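Local coordinates for protein signal peptidase I (Enterococcus faecalis, PDB 4ME8) that probably cleaves hydrophobic N-terminal signal or leader sequences from secreted proteins as a serine-type endopeptidase of the S26 family, at residues Pro27-Ile32 with Leu63-Val68; Gly41-Lys46 with Ser133-Leu138; Val56-Asp61 with Leu70-Leu75; Phe111-Asn116 with Ser120-Tyr125. All blocks are in the same frame, centred on the assembly; numbering follows the deposited sequence.

Interaction 1 (Pro27-Ile32 with Leu63-Val68)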
loop_
_atom_site.group_PDB
_atom_site.type_symbol
_atom_site.label_atom_id
_atom_site.label_comp_id
_atom_site.label_asym_id
_atom_site.label_seq_id
_atom_site.Cartn_x
_atom_site.Cartn_y
_atom_site.Cartn_z
ATOM N N PRO A 27 13.075 -6.016 0.015
ATOM C CA PRO A 27 12.028 -5.274 0.731
ATOM C C PRO A 27 11.072 -6.180 1.511
ATOM O O PRO A 27 10.702 -7.249 1.034
ATOM C CB PRO A 27 11.301 -4.516 -0.391
ATOM C CG PRO A 27 12.311 -4.421 -1.488
ATOM C CD PRO A 27 13.044 -5.726 -1.431
ATOM N N GLN A 28 10.723 -5.757 2.720
ATOM C CA GLN A 28 9.805 -6.487 3.591
ATOM C C GLN A 28 8.601 -5.585 3.850
ATOM O O GLN A 28 8.669 -4.391 3.625
ATOM C CB GLN A 28 10.473 -6.811 4.922
ATOM C CG GLN A 28 11.889 -7.360 4.823
ATOM C CD GLN A 28 12.566 -7.448 6.182
ATOM O OE1 GLN A 28 13.598 -6.810 6.418
ATOM N NE2 GLN A 28 11.980 -8.226 7.092
ATOM N N ARG A 29 7.507 -6.146 4.340
ATOM C CA ARG A 29 6.302 -5.356 4.612
ATOM C C ARG A 29 6.549 -4.175 5.564
ATOM O O ARG A 29 7.228 -4.296 6.580
ATOM C CB ARG A 29 5.209 -6.252 5.184
ATOM C CG ARG A 29 3.819 -5.636 5.191
ATOM C CD ARG A 29 2.855 -6.477 6.021
ATOM N NE ARG A 29 3.107 -7.909 5.840
ATOM C CZ ARG A 29 2.799 -8.608 4.743
ATOM N NH1 ARG A 29 2.192 -8.027 3.708
ATOM N NH2 ARG A 29 3.107 -9.905 4.679
ATOM N N PHE A 30 5.972 -3.034 5.207
ATOM C CA PHE A 30 6.093 -1.784 5.958
ATOM C C PHE A 30 7.419 -1.048 5.713
ATOM O O PHE A 30 7.635 0.036 6.254
ATOM C CB PHE A 30 5.825 -1.970 7.462
ATOM C CG PHE A 30 4.469 -2.566 7.778
ATOM C CD1 PHE A 30 3.314 -2.034 7.230
ATOM C CD2 PHE A 30 4.351 -3.636 8.655
ATOM C CE1 PHE A 30 2.065 -2.561 7.534
ATOM C CE2 PHE A 30 3.104 -4.166 8.970
ATOM C CZ PHE A 30 1.957 -3.621 8.414
ATOM N N ASP A 31 8.290 -1.619 4.885
ATOM C CA ASP A 31 9.415 -0.870 4.346
ATOM C C ASP A 31 8.902 0.243 3.432
ATOM O O ASP A 31 7.868 0.100 2.753
ATOM C CB ASP A 31 10.368 -1.773 3.545
ATOM C CG ASP A 31 11.249 -2.657 4.434
ATOM O OD1 ASP A 31 11.226 -2.503 5.677
ATOM O OD2 ASP A 31 11.991 -3.505 3.874
ATOM N N ILE A 32 9.634 1.353 3.435
ATOM C CA ILE A 32 9.378 2.448 2.510
ATOM C C ILE A 32 10.271 2.233 1.298
ATOM O O ILE A 32 11.464 1.970 1.439
ATOM C CB ILE A 32 9.623 3.821 3.173
ATOM C CG1 ILE A 32 8.464 4.116 4.119
ATOM C CG2 ILE A 32 9.717 4.934 2.135
ATOM C CD1 ILE A 32 8.774 5.176 5.140
ATOM N N LEU A 63 -5.984 -2.970 8.496
ATOM C CA LEU A 63 -5.309 -3.717 7.430
ATOM C C LEU A 63 -5.384 -5.235 7.642
ATOM O O LEU A 63 -4.985 -5.743 8.687
ATOM C CB LEU A 63 -3.834 -3.316 7.363
ATOM C CG LEU A 63 -2.918 -4.125 6.443
ATOM C CD1 LEU A 63 -3.417 -4.116 4.998
ATOM C CD2 LEU A 63 -1.493 -3.594 6.535
ATOM N N TYR A 64 -5.873 -5.934 6.620
ATOM C CA TYR A 64 -5.913 -7.385 6.578
ATOM C C TYR A 64 -5.062 -7.895 5.402
ATOM O O TYR A 64 -5.307 -7.537 4.257
ATOM C CB TYR A 64 -7.366 -7.858 6.420
ATOM C CG TYR A 64 -8.237 -7.607 7.639
ATOM C CD1 TYR A 64 -8.842 -6.373 7.842
ATOM C CD2 TYR A 64 -8.456 -8.606 8.583
ATOM C CE1 TYR A 64 -9.636 -6.135 8.952
ATOM C CE2 TYR A 64 -9.251 -8.381 9.695
ATOM C CZ TYR A 64 -9.839 -7.141 9.871
ATOM O OH TYR A 64 -10.621 -6.909 10.966
ATOM N N ILE A 65 -4.051 -8.709 5.706
ATOM C CA ILE A 65 -3.247 -9.397 4.701
ATOM C C ILE A 65 -3.493 -10.887 4.863
ATOM O O ILE A 65 -3.205 -11.451 5.920
ATOM C CB ILE A 65 -1.745 -9.128 4.896
ATOM C CG1 ILE A 65 -1.428 -7.632 4.774
ATOM C CG2 ILE A 65 -0.913 -9.918 3.892
ATOM C CD1 ILE A 65 -1.410 -7.097 3.366
ATOM N N ASN A 66 -4.028 -11.525 3.827
ATOM C CA ASN A 66 -4.430 -12.932 3.911
ATOM C C ASN A 66 -5.346 -13.137 5.110
ATOM O O ASN A 66 -5.250 -14.140 5.815
ATOM C CB ASN A 66 -3.210 -13.868 3.979
ATOM C CG ASN A 66 -2.463 -13.963 2.659
ATOM O OD1 ASN A 66 -2.957 -13.550 1.616
ATOM N ND2 ASN A 66 -1.268 -14.522 2.698
ATOM N N GLY A 67 -6.244 -12.177 5.330
ATOM C CA GLY A 67 -7.198 -12.237 6.442
ATOM C C GLY A 67 -6.595 -12.019 7.824
ATOM O O GLY A 67 -7.285 -12.190 8.829
ATOM N N VAL A 68 -5.319 -11.630 7.878
ATOM C CA VAL A 68 -4.623 -11.435 9.144
ATOM C C VAL A 68 -4.542 -9.946 9.439
ATOM O O VAL A 68 -3.971 -9.171 8.672
ATOM C CB VAL A 68 -3.203 -12.058 9.126
ATOM C CG1 VAL A 68 -2.454 -11.749 10.418
ATOM C CG2 VAL A 68 -3.295 -13.560 8.891
#
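Arg-29 brings its guanidinium group alongside the side chain of Ile-65, NH1 resting 3.6 Å from CG2 and 3.7 Å from CD1 of that residue, while Ile-65 CB lies above one face toward its rim. The two chains slide past each other in opposite directions. CG of Arg-29 stands anti to the backbone N (chi1 -166°), and a bend at chi3 turns the end of the chain along the isoleucine. One residue on, Phe-30 and Leu-63 approach from opposite directions: methyl CD2 of Leu-63 meets the ring at its edge, near the ring plane, 3.8 Å from CE1. CG of Arg-29 itself covers the centre of one face of this ring, 3.9 Å above its plane, so the arginine stem lies across the ring. Both residues occupy the middle of a type II turn from Gln-28 to Asp-31, closed by Asp-31 N to Gln-28 O (3.1 Å) and by Gln-28 N to Asp-31 OD2 (2.8 Å). The contact thus joins the loop before strand 32-36 to strand 62-65 of the four-stranded sheet. Beyond it, Arg-29 gives NH1 to Ile-49 O and pairs NH2 with Glu-54. Across the two segments the contact is van der Waals in kind: apolar between Phe-30 and Leu-63, a guanidinium against aliphatic carbons between Arg-29 and Ile-65, whose polar bonds are made to Ile-49 and Glu-54 instead.

Interaction 2 (Gly41-Lys46 with Ser133-Leu138)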
loop_
_atom_site.group_PDB
_atom_site.type_symbol
_atom_site.label_atom_id
_atom_site.label_comp_id
_atom_site.label_asym_id
_atom_site.label_seq_id
_atom_site.Cartn_x
_atom_site.Cartn_y
_atom_site.Cartn_z
ATOM N N GLY A 41 5.747 7.947 -14.266
ATOM C CA GLY A 41 7.194 7.717 -14.181
ATOM C C GLY A 41 7.974 8.617 -13.220
ATOM O O GLY A 41 9.205 8.566 -13.194
ATOM N N GLN A 42 7.275 9.435 -12.431
ATOM C CA GLN A 42 7.932 10.346 -11.481
ATOM C C GLN A 42 8.373 9.573 -10.259
ATOM O O GLN A 42 7.594 8.814 -9.693
ATOM C CB GLN A 42 6.984 11.464 -11.037
ATOM C CG GLN A 42 6.615 12.442 -12.140
ATOM C CD GLN A 42 7.775 13.316 -12.574
ATOM O OE1 GLN A 42 8.601 13.725 -11.752
ATOM N NE2 GLN A 42 7.840 13.615 -13.874
ATOM N N ARG A 43 9.618 9.771 -9.839
ATOM C CA ARG A 43 10.104 9.085 -8.655
ATOM C C ARG A 43 9.198 9.449 -7.468
ATOM O O ARG A 43 8.854 10.607 -7.259
ATOM C CB ARG A 43 11.570 9.416 -8.356
ATOM C CG ARG A 43 12.294 8.239 -7.723
ATOM C CD ARG A 43 13.506 8.601 -6.873
ATOM N NE ARG A 43 14.162 7.370 -6.427
ATOM C CZ ARG A 43 15.024 7.258 -5.413
ATOM N NH1 ARG A 43 15.376 8.303 -4.665
ATOM N NH2 ARG A 43 15.529 6.060 -5.140
ATOM N N VAL A 44 8.784 8.442 -6.719
ATOM C CA VAL A 44 7.923 8.659 -5.566
ATOM C C VAL A 44 8.278 7.624 -4.497
ATOM O O VAL A 44 8.905 6.601 -4.789
ATOM C CB VAL A 44 6.424 8.616 -5.994
ATOM C CG1 VAL A 44 6.022 7.227 -6.479
ATOM C CG2 VAL A 44 5.508 9.093 -4.870
ATOM N N ALA A 45 7.921 7.921 -3.253
ATOM C CA ALA A 45 8.179 7.040 -2.133
ATOM C C ALA A 45 6.853 6.587 -1.553
ATOM O O ALA A 45 5.977 7.415 -1.300
ATOM C CB ALA A 45 8.988 7.775 -1.083
ATOM N N LYS A 46 6.694 5.275 -1.371
ATOM C CA LYS A 46 5.495 4.714 -0.744
ATOM C C LYS A 46 5.861 3.534 0.146
ATOM O O LYS A 46 6.953 2.992 0.038
ATOM C CB LYS A 46 4.462 4.265 -1.788
ATOM C CG LYS A 46 3.888 5.377 -2.668
ATOM C CD LYS A 46 2.996 6.354 -1.909
ATOM C CE LYS A 46 2.806 7.616 -2.734
ATOM N NZ LYS A 46 1.847 8.593 -2.156
ATOM N N SER A 133 11.184 -2.314 -10.869
ATOM C CA SER A 133 11.324 -0.854 -10.977
ATOM C C SER A 133 11.666 -0.158 -9.633
ATOM O O SER A 133 11.918 1.051 -9.601
ATOM C CB SER A 133 10.055 -0.239 -11.602
ATOM O OG SER A 133 8.922 -0.386 -10.755
ATOM N N VAL A 134 11.695 -0.912 -8.535
ATOM C CA VAL A 134 12.027 -0.347 -7.229
ATOM C C VAL A 134 13.527 -0.065 -7.147
ATOM O O VAL A 134 14.335 -0.979 -7.295
ATOM C CB VAL A 134 11.585 -1.288 -6.088
ATOM C CG1 VAL A 134 12.035 -0.763 -4.729
ATOM C CG2 VAL A 134 10.075 -1.466 -6.120
ATOM N N GLU A 135 13.892 1.197 -6.916
ATOM C CA GLU A 135 15.312 1.607 -6.877
ATOM C C GLU A 135 15.936 1.578 -5.476
ATOM O O GLU A 135 17.155 1.646 -5.340
ATOM C CB GLU A 135 15.560 2.975 -7.550
ATOM C CG GLU A 135 14.333 3.826 -7.869
ATOM C CD GLU A 135 14.640 4.996 -8.795
ATOM O OE1 GLU A 135 15.798 5.492 -8.788
ATOM O OE2 GLU A 135 13.713 5.417 -9.534
ATOM N N GLY A 136 15.115 1.467 -4.437
ATOM C CA GLY A 136 15.662 1.277 -3.101
ATOM C C GLY A 136 14.653 1.147 -1.982
ATOM O O GLY A 136 13.512 1.564 -2.114
ATOM N N VAL A 137 15.097 0.539 -0.886
ATOM C CA VAL A 137 14.434 0.641 0.407
ATOM C C VAL A 137 14.996 1.882 1.102
ATOM O O VAL A 137 16.218 2.100 1.101
ATOM C CB VAL A 137 14.709 -0.605 1.278
ATOM C CG1 VAL A 137 14.126 -0.426 2.681
ATOM C CG2 VAL A 137 14.153 -1.853 0.597
ATOM N N LEU A 138 14.113 2.679 1.706
ATOM C CA LEU A 138 14.502 3.958 2.307
ATOM C C LEU A 138 14.585 3.902 3.840
ATOM O O LEU A 138 13.573 3.654 4.509
ATOM C CB LEU A 138 13.513 5.046 1.886
ATOM C CG LEU A 138 13.786 5.811 0.581
ATOM C CD1 LEU A 138 14.398 4.960 -0.527
ATOM C CD2 LEU A 138 12.497 6.466 0.119
#
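A classic beta bulge, in which Glu-135 and Gly-136 both face Ala-34, lies at the start of the edge strand 136-137 of the five-stranded antiparallel sheet, and from it Glu-135 reaches over strand 32-36 to strand 43-50. Its carboxylate forms a long salt bridge with Arg-43, NE to OE1 at 3.4 Å. The arginine, extended from CG to NE, crosses the glutamate obliquely, and the guanidinium and carboxylate planes are 57° apart. Glu-135 CG lies in the guanidinium plane at its edge, 3.7 Å from Arg-43 NH2, and Glu-135 OE2 is 3.6 Å from Arg-43 CG. Farther along the strands, the CB methyl of Ala-45 touches CD2 of Leu-138 at 3.9 Å. Lys-46, predicted to be in the active site, ends the segment and turns to Ser-120 instead, to which its NZ is hydrogen-bonded. With its planes inclined and all touching residues exposed, the ion pair is probably held by loose electrostatic attraction more than by directed bonding.

Interaction 3 (Val56-Asp61 with Leu70-Leu75)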
loop_
_atom_site.group_PDB
_atom_site.type_symbol
_atom_site.label_atom_id
_atom_site.label_comp_id
_atom_site.label_asym_id
_atom_site.label_seq_id
_atom_site.Cartn_x
_atom_site.Cartn_y
_atom_site.Cartn_z
ATOM N N VAL A 56 -5.100 -8.389 0.038
ATOM C CA VAL A 56 -5.058 -7.166 0.832
ATOM C C VAL A 56 -6.460 -6.633 1.006
ATOM O O VAL A 56 -7.193 -6.463 0.031
ATOM C CB VAL A 56 -4.202 -6.067 0.169
ATOM C CG1 VAL A 56 -4.266 -4.778 0.986
ATOM C CG2 VAL A 56 -2.761 -6.544 0.009
ATOM N N GLU A 57 -6.836 -6.379 2.251
ATOM C CA GLU A 57 -8.138 -5.816 2.548
ATOM C C GLU A 57 -8.024 -4.750 3.630
ATOM O O GLU A 57 -7.262 -4.890 4.584
ATOM C CB GLU A 57 -9.142 -6.913 2.962
ATOM C CG GLU A 57 -10.483 -6.362 3.454
ATOM C CD GLU A 57 -11.626 -7.379 3.477
ATOM O OE1 GLU A 57 -11.383 -8.606 3.523
ATOM O OE2 GLU A 57 -12.796 -6.939 3.463
ATOM N N TYR A 58 -8.781 -3.674 3.449
ATOM C CA TYR A 58 -9.068 -2.740 4.521
ATOM C C TYR A 58 -10.552 -2.820 4.821
ATOM O O TYR A 58 -11.375 -2.729 3.915
ATOM C CB TYR A 58 -8.686 -1.317 4.128
ATOM C CG TYR A 58 -7.322 -0.915 4.610
ATOM C CD1 TYR A 58 -6.188 -1.282 3.908
ATOM C CD2 TYR A 58 -7.162 -0.176 5.779
ATOM C CE1 TYR A 58 -4.935 -0.922 4.347
ATOM C CE2 TYR A 58 -5.910 0.190 6.224
ATOM C CZ TYR A 58 -4.805 -0.193 5.507
ATOM O OH TYR A 58 -3.548 0.165 5.930
ATOM N N ARG A 59 -10.880 -3.028 6.090
ATOM C CA ARG A 59 -12.254 -2.998 6.567
ATOM C C ARG A 59 -12.247 -2.299 7.927
ATOM O O ARG A 59 -11.491 -2.688 8.824
ATOM C CB ARG A 59 -12.834 -4.418 6.676
ATOM C CG ARG A 59 -14.288 -4.462 7.129
ATOM C CD ARG A 59 -14.941 -5.830 6.943
ATOM N NE ARG A 59 -14.641 -6.774 8.027
ATOM C CZ ARG A 59 -13.725 -7.748 7.987
ATOM N NH1 ARG A 59 -12.966 -7.956 6.911
ATOM N NH2 ARG A 59 -13.562 -8.532 9.050
ATOM N N ASP A 60 -13.072 -1.257 8.061
ATOM C CA ASP A 60 -13.175 -0.461 9.292
ATOM C C ASP A 60 -11.829 0.120 9.730
ATOM O O ASP A 60 -11.529 0.217 10.924
ATOM C CB ASP A 60 -13.823 -1.281 10.413
ATOM C CG ASP A 60 -15.298 -1.544 10.161
ATOM O OD1 ASP A 60 -16.034 -0.577 9.868
ATOM O OD2 ASP A 60 -15.727 -2.714 10.265
ATOM N N ASP A 61 -11.033 0.508 8.734
ATOM C CA ASP A 61 -9.752 1.182 8.929
ATOM C C ASP A 61 -8.625 0.264 9.429
ATOM O O ASP A 61 -7.583 0.753 9.884
ATOM C CB ASP A 61 -9.914 2.386 9.866
ATOM C CG ASP A 61 -9.145 3.599 9.393
ATOM O OD1 ASP A 61 -8.895 3.701 8.177
ATOM O OD2 ASP A 61 -8.812 4.464 10.227
ATOM N N LEU A 70 -3.331 -6.558 10.925
ATOM C CA LEU A 70 -2.012 -5.995 11.209
ATOM C C LEU A 70 -2.138 -4.554 11.668
ATOM O O LEU A 70 -2.800 -3.752 11.014
ATOM C CB LEU A 70 -1.163 -6.024 9.939
ATOM C CG LEU A 70 -0.737 -7.421 9.470
ATOM C CD1 LEU A 70 -0.054 -7.356 8.114
ATOM C CD2 LEU A 70 0.173 -8.066 10.513
ATOM N N SER A 71 -1.490 -4.211 12.775
ATOM C CA SER A 71 -1.489 -2.823 13.231
ATOM C C SER A 71 -0.592 -1.930 12.364
ATOM O O SER A 71 0.259 -2.413 11.610
ATOM C CB SER A 71 -1.111 -2.719 14.714
ATOM O OG SER A 71 -0.161 -3.693 15.084
ATOM N N GLU A 72 -0.829 -0.625 12.457
ATOM C CA GLU A 72 -0.048 0.388 11.753
ATOM C C GLU A 72 0.175 1.572 12.699
ATOM O O GLU A 72 -0.513 2.586 12.620
ATOM C CB GLU A 72 -0.780 0.838 10.482
ATOM C CG GLU A 72 -0.894 -0.249 9.413
ATOM C CD GLU A 72 -1.774 0.146 8.238
ATOM O OE1 GLU A 72 -3.011 0.013 8.354
ATOM O OE2 GLU A 72 -1.232 0.561 7.183
ATOM N N ASP A 73 1.142 1.427 13.600
ATOM C CA ASP A 73 1.418 2.445 14.617
ATOM C C ASP A 73 1.880 3.773 14.022
ATOM O O ASP A 73 1.768 4.818 14.672
ATOM C CB ASP A 73 2.438 1.921 15.641
ATOM C CG ASP A 73 1.797 1.041 16.723
ATOM O OD1 ASP A 73 0.548 0.950 16.776
ATOM O OD2 ASP A 73 2.544 0.446 17.534
ATOM N N TYR A 74 2.383 3.729 12.792
ATOM C CA TYR A 74 2.736 4.939 12.040
ATOM C C TYR A 74 1.534 5.757 11.530
ATOM O O TYR A 74 1.701 6.908 11.120
ATOM C CB TYR A 74 3.638 4.581 10.849
ATOM C CG TYR A 74 3.019 3.603 9.865
ATOM C CD1 TYR A 74 2.193 4.045 8.827
ATOM C CD2 TYR A 74 3.264 2.234 9.972
ATOM C CE1 TYR A 74 1.626 3.145 7.933
ATOM C CE2 TYR A 74 2.710 1.337 9.078
ATOM C CZ TYR A 74 1.887 1.791 8.071
ATOM O OH TYR A 74 1.346 0.878 7.198
ATOM N N LEU A 75 0.341 5.163 11.528
ATOM C CA LEU A 75 -0.887 5.876 11.147
ATOM C C LEU A 75 -1.664 6.471 12.345
ATOM O O LEU A 75 -2.578 7.285 12.161
ATOM C CB LEU A 75 -1.818 4.946 10.352
ATOM C CG LEU A 75 -1.373 4.401 8.988
ATOM C CD1 LEU A 75 -2.554 3.733 8.298
ATOM C CD2 LEU A 75 -0.785 5.486 8.088
#
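Tyr-58 OH donates a hydrogen bond to Glu-72 OE1 that measures 2.5 Å, a distance so short that its exact value is to be read with care. The two side chains approach from opposite directions, and the tyrosine ring and the carboxylate are inclined by 52°. The other oxygen, OE2, also lies close to Tyr-58 OH, but at an angle too poor for a hydrogen bond. Glu-72 has CG anti to its carbonyl carbon (chi1 -67°) and runs extended beyond it, which carries the carboxylate to the phenol. At the margin, Leu-75 CD1 comes within 4.4 Å of Tyr-58 OH. In the next layer, Tyr-74 OH gives a weak hydrogen bond to Glu-72 OE2 (2.6 Å), and one face of the Tyr-74 ring is covered toward its rim by Glu-72 CB, 3.7 Å above the plane. Leu-75 N to Glu-72 O, 2.9 Å, holds the backbone after the glutamate. Farther out, Arg-117 serves both partners, pairing NH2 with Glu-72 OE2 and hydrogen-bonding through NH1 to Tyr-58 OH, while the Tyr-58 ring meets that of Phe-92 with planes about 25° apart. The contact ties strand 56-59 to the loop after strand 68-70, with Leu-63 of the intervening strand 62-65 packed against both Tyr-58 and Glu-72. Two tyrosine hydroxyls and an arginine thus converge on one carboxylate, a setting likely to stabilise its negative charge in this partly buried place.

Interaction 4 (Phe111-Asn116 with Ser120-Tyr125). With EDO (1,2-ethanediol), chain C; EDO (1,2-ethanediol), chain B.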
loop_
_atom_site.group_PDB
_atom_site.type_symbol
_atom_site.label_atom_id
_atom_site.label_comp_id
_atom_site.label_asym_id
_atom_site.label_seq_id
_atom_site.Cartn_x
_atom_site.Cartn_y
_atom_site.Cartn_z
ATOM N N PHE A 111 1.949 -4.135 -3.796
ATOM C CA PHE A 111 0.866 -3.213 -3.495
ATOM C C PHE A 111 1.414 -2.241 -2.470
ATOM O O PHE A 111 1.932 -2.660 -1.427
ATOM C CB PHE A 111 -0.334 -3.961 -2.907
ATOM C CG PHE A 111 -1.548 -3.099 -2.724
ATOM C CD1 PHE A 111 -2.419 -2.880 -3.774
ATOM C CD2 PHE A 111 -1.805 -2.491 -1.504
ATOM C CE1 PHE A 111 -3.537 -2.073 -3.611
ATOM C CE2 PHE A 111 -2.908 -1.677 -1.335
ATOM C CZ PHE A 111 -3.780 -1.467 -2.386
ATOM N N VAL A 112 1.341 -0.949 -2.773
ATOM C CA VAL A 112 1.912 0.079 -1.889
ATOM C C VAL A 112 0.863 1.128 -1.509
ATOM O O VAL A 112 -0.103 1.324 -2.228
ATOM C CB VAL A 112 3.143 0.760 -2.520
ATOM C CG1 VAL A 112 4.196 -0.280 -2.911
ATOM C CG2 VAL A 112 2.755 1.626 -3.717
ATOM N N LEU A 113 1.040 1.761 -0.354
ATOM C CA LEU A 113 0.152 2.827 0.102
ATOM C C LEU A 113 0.990 3.937 0.729
ATOM O O LEU A 113 2.033 3.661 1.313
ATOM C CB LEU A 113 -0.830 2.304 1.145
ATOM C CG LEU A 113 -1.848 1.227 0.775
ATOM C CD1 LEU A 113 -2.611 0.819 2.019
ATOM C CD2 LEU A 113 -2.828 1.689 -0.292
ATOM N N GLY A 114 0.529 5.180 0.617
ATOM C CA GLY A 114 1.194 6.302 1.273
ATOM C C GLY A 114 0.583 6.608 2.627
ATOM O O GLY A 114 -0.636 6.500 2.793
ATOM N N ASP A 115 1.414 7.026 3.583
ATOM C CA ASP A 115 0.951 7.281 4.953
ATOM C C ASP A 115 -0.071 8.422 5.031
ATOM O O ASP A 115 -0.998 8.348 5.843
ATOM C CB ASP A 115 2.122 7.567 5.892
ATOM C CG ASP A 115 3.041 6.354 6.101
ATOM O OD1 ASP A 115 2.759 5.228 5.606
ATOM O OD2 ASP A 115 4.068 6.538 6.786
ATOM N N ASN A 116 0.111 9.475 4.224
ATOM C CA ASN A 116 -0.894 10.543 4.125
ATOM C C ASN A 116 -2.033 10.060 3.213
ATOM O O ASN A 116 -2.243 10.563 2.103
ATOM C CB ASN A 116 -0.278 11.867 3.638
ATOM C CG ASN A 116 -1.106 13.085 4.035
ATOM O OD1 ASN A 116 -1.949 13.018 4.928
ATOM N ND2 ASN A 116 -0.860 14.207 3.373
ATOM N N SER A 120 -2.741 10.579 -1.021
ATOM C CA SER A 120 -1.760 9.682 -1.627
ATOM C C SER A 120 -2.247 9.042 -2.932
ATOM O O SER A 120 -3.273 8.343 -2.968
ATOM C CB SER A 120 -1.379 8.573 -0.643
ATOM O OG SER A 120 -0.537 7.622 -1.277
ATOM N N ASP A 121 -1.488 9.273 -4.002
ATOM C CA ASP A 121 -1.640 8.494 -5.220
ATOM C C ASP A 121 -0.823 7.222 -4.993
ATOM O O ASP A 121 0.391 7.262 -4.914
ATOM C CB ASP A 121 -1.125 9.292 -6.421
ATOM C CG ASP A 121 -1.604 8.748 -7.741
ATOM O OD1 ASP A 121 -2.446 7.828 -7.762
ATOM O OD2 ASP A 121 -1.126 9.261 -8.771
ATOM N N ASP A 122 -1.497 6.095 -4.815
ATOM C CA ASP A 122 -0.789 4.859 -4.507
ATOM C C ASP A 122 -1.514 3.705 -5.182
ATOM O O ASP A 122 -2.246 3.940 -6.138
ATOM C CB ASP A 122 -0.622 4.695 -2.990
ATOM C CG ASP A 122 -1.924 4.873 -2.228
ATOM O OD1 ASP A 122 -2.983 4.481 -2.755
ATOM O OD2 ASP A 122 -1.881 5.407 -1.098
ATOM N N SER A 123 -1.304 2.470 -4.726
ATOM C CA SER A 123 -1.825 1.305 -5.454
ATOM C C SER A 123 -3.349 1.264 -5.516
ATOM O O SER A 123 -3.910 0.629 -6.412
ATOM C CB SER A 123 -1.280 -0.005 -4.882
ATOM O OG SER A 123 0.082 -0.193 -5.238
ATOM N N ARG A 124 -4.018 1.941 -4.581
ATOM C CA ARG A 124 -5.470 2.111 -4.677
ATOM C C ARG A 124 -5.912 2.767 -5.976
ATOM O O ARG A 124 -7.048 2.574 -6.391
ATOM C CB ARG A 124 -6.008 2.947 -3.517
ATOM C CG ARG A 124 -6.058 2.212 -2.195
ATOM C CD ARG A 124 -6.387 3.159 -1.056
ATOM N NE ARG A 124 -5.368 4.197 -0.899
ATOM C CZ ARG A 124 -5.491 5.256 -0.100
ATOM N NH1 ARG A 124 -6.592 5.432 0.630
ATOM N NH2 ARG A 124 -4.509 6.151 -0.033
ATOM N N TYR A 125 -5.031 3.561 -6.592
ATOM C CA TYR A 125 -5.404 4.392 -7.743
ATOM C C TYR A 125 -4.526 4.207 -8.989
ATOM O O TYR A 125 -5.038 4.338 -10.104
ATOM C CB TYR A 125 -5.438 5.866 -7.323
ATOM C CG TYR A 125 -6.272 6.101 -6.078
ATOM C CD1 TYR A 125 -7.640 5.849 -6.080
ATOM C CD2 TYR A 125 -5.692 6.552 -4.896
ATOM C CE1 TYR A 125 -8.410 6.052 -4.945
ATOM C CE2 TYR A 125 -6.452 6.759 -3.756
ATOM C CZ TYR A 125 -7.808 6.506 -3.786
ATOM O OH TYR A 125 -8.559 6.711 -2.660
HETATM C C1 EDO C . -11.210 2.738 -6.566
HETATM O O1 EDO C . -11.318 3.561 -5.389
HETATM C C2 EDO C . -10.231 3.347 -7.572
HETATM O O2 EDO C . -9.290 2.365 -8.049
HETATM C C1 EDO B . 6.649 7.790 2.274
HETATM O O1 EDO B . 6.570 9.214 2.449
HETATM C C2 EDO B . 5.526 7.099 3.042
HETATM O O2 EDO B . 4.290 7.224 2.335
#
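Asp-122 and Ser-123 pack tightly against the end of strand 109-113. Ser-123 OG accepts a nearly straight bond (178°) from Val-112 N at 2.9 Å, and Ser-123 N returns one to Val-112 O at 3.0 Å. Ser-123 CB sits over one face of the Phe-111 ring, 3.5 Å from its centroid, a CH-pi contact. Asp-122 OD2 takes Gly-114 N at 3.0 Å on its anti side, somewhat out of the carboxylate plane, and Ser-120 OG at 2.6 Å from above that plane. Arg-124 grips Asp-122 side-on through the syn lone pairs, Arg-124 NE to Asp-122 OD1 at 3.0 Å and Arg-124 NH2 to Asp-122 OD2 at 2.9 Å; NH2 also bonds Arg-117 O. Asp-122 is N-cap of helix 123-126: with CG set between backbone N and carbonyl carbon (chi1 51°), OD1 takes the Arg-124 N-H on its anti side. Ser-120 OG is hydrogen-bonded to Lys-46 NZ, the predicted catalytic lysine, consistent with a role in positioning it; the predicted serine is not part of the model. The solvent side is looser: Asn-116 is exposed at the rim, and beside it Asp-115 N donates to a 1,2-ethanediol, probably from the crystallisation liquor. With three donors on OD2 and two on OD1, the buried Asp-122 carboxylate fixes the loop carrying Ser-120 to the strand beside that lysine.

Interactions 2 and 4 share the five-stranded antiparallel sheet, where strands 43-50 and 109-113 are neighbours; their centres lie about 12 Å apart. Interactions 1 and 3 meet on the four-stranded sheet, through adjacent strands 56-59 and 62-65, with centres about 9 Å apart. Along the chain the segments of interaction 1 alternate with those of 2 and of 3, whereas interactions 3 and 4 both fall between the segments of 2, 3 before 4. The loop 27-32 links the groups: Ile-32 O pairs with Leu-138 N of interaction 2, and Phe-30 packs on Tyr-74 of interaction 3. The predicted catalytic lysine thus sits where interactions 2 and 4 join.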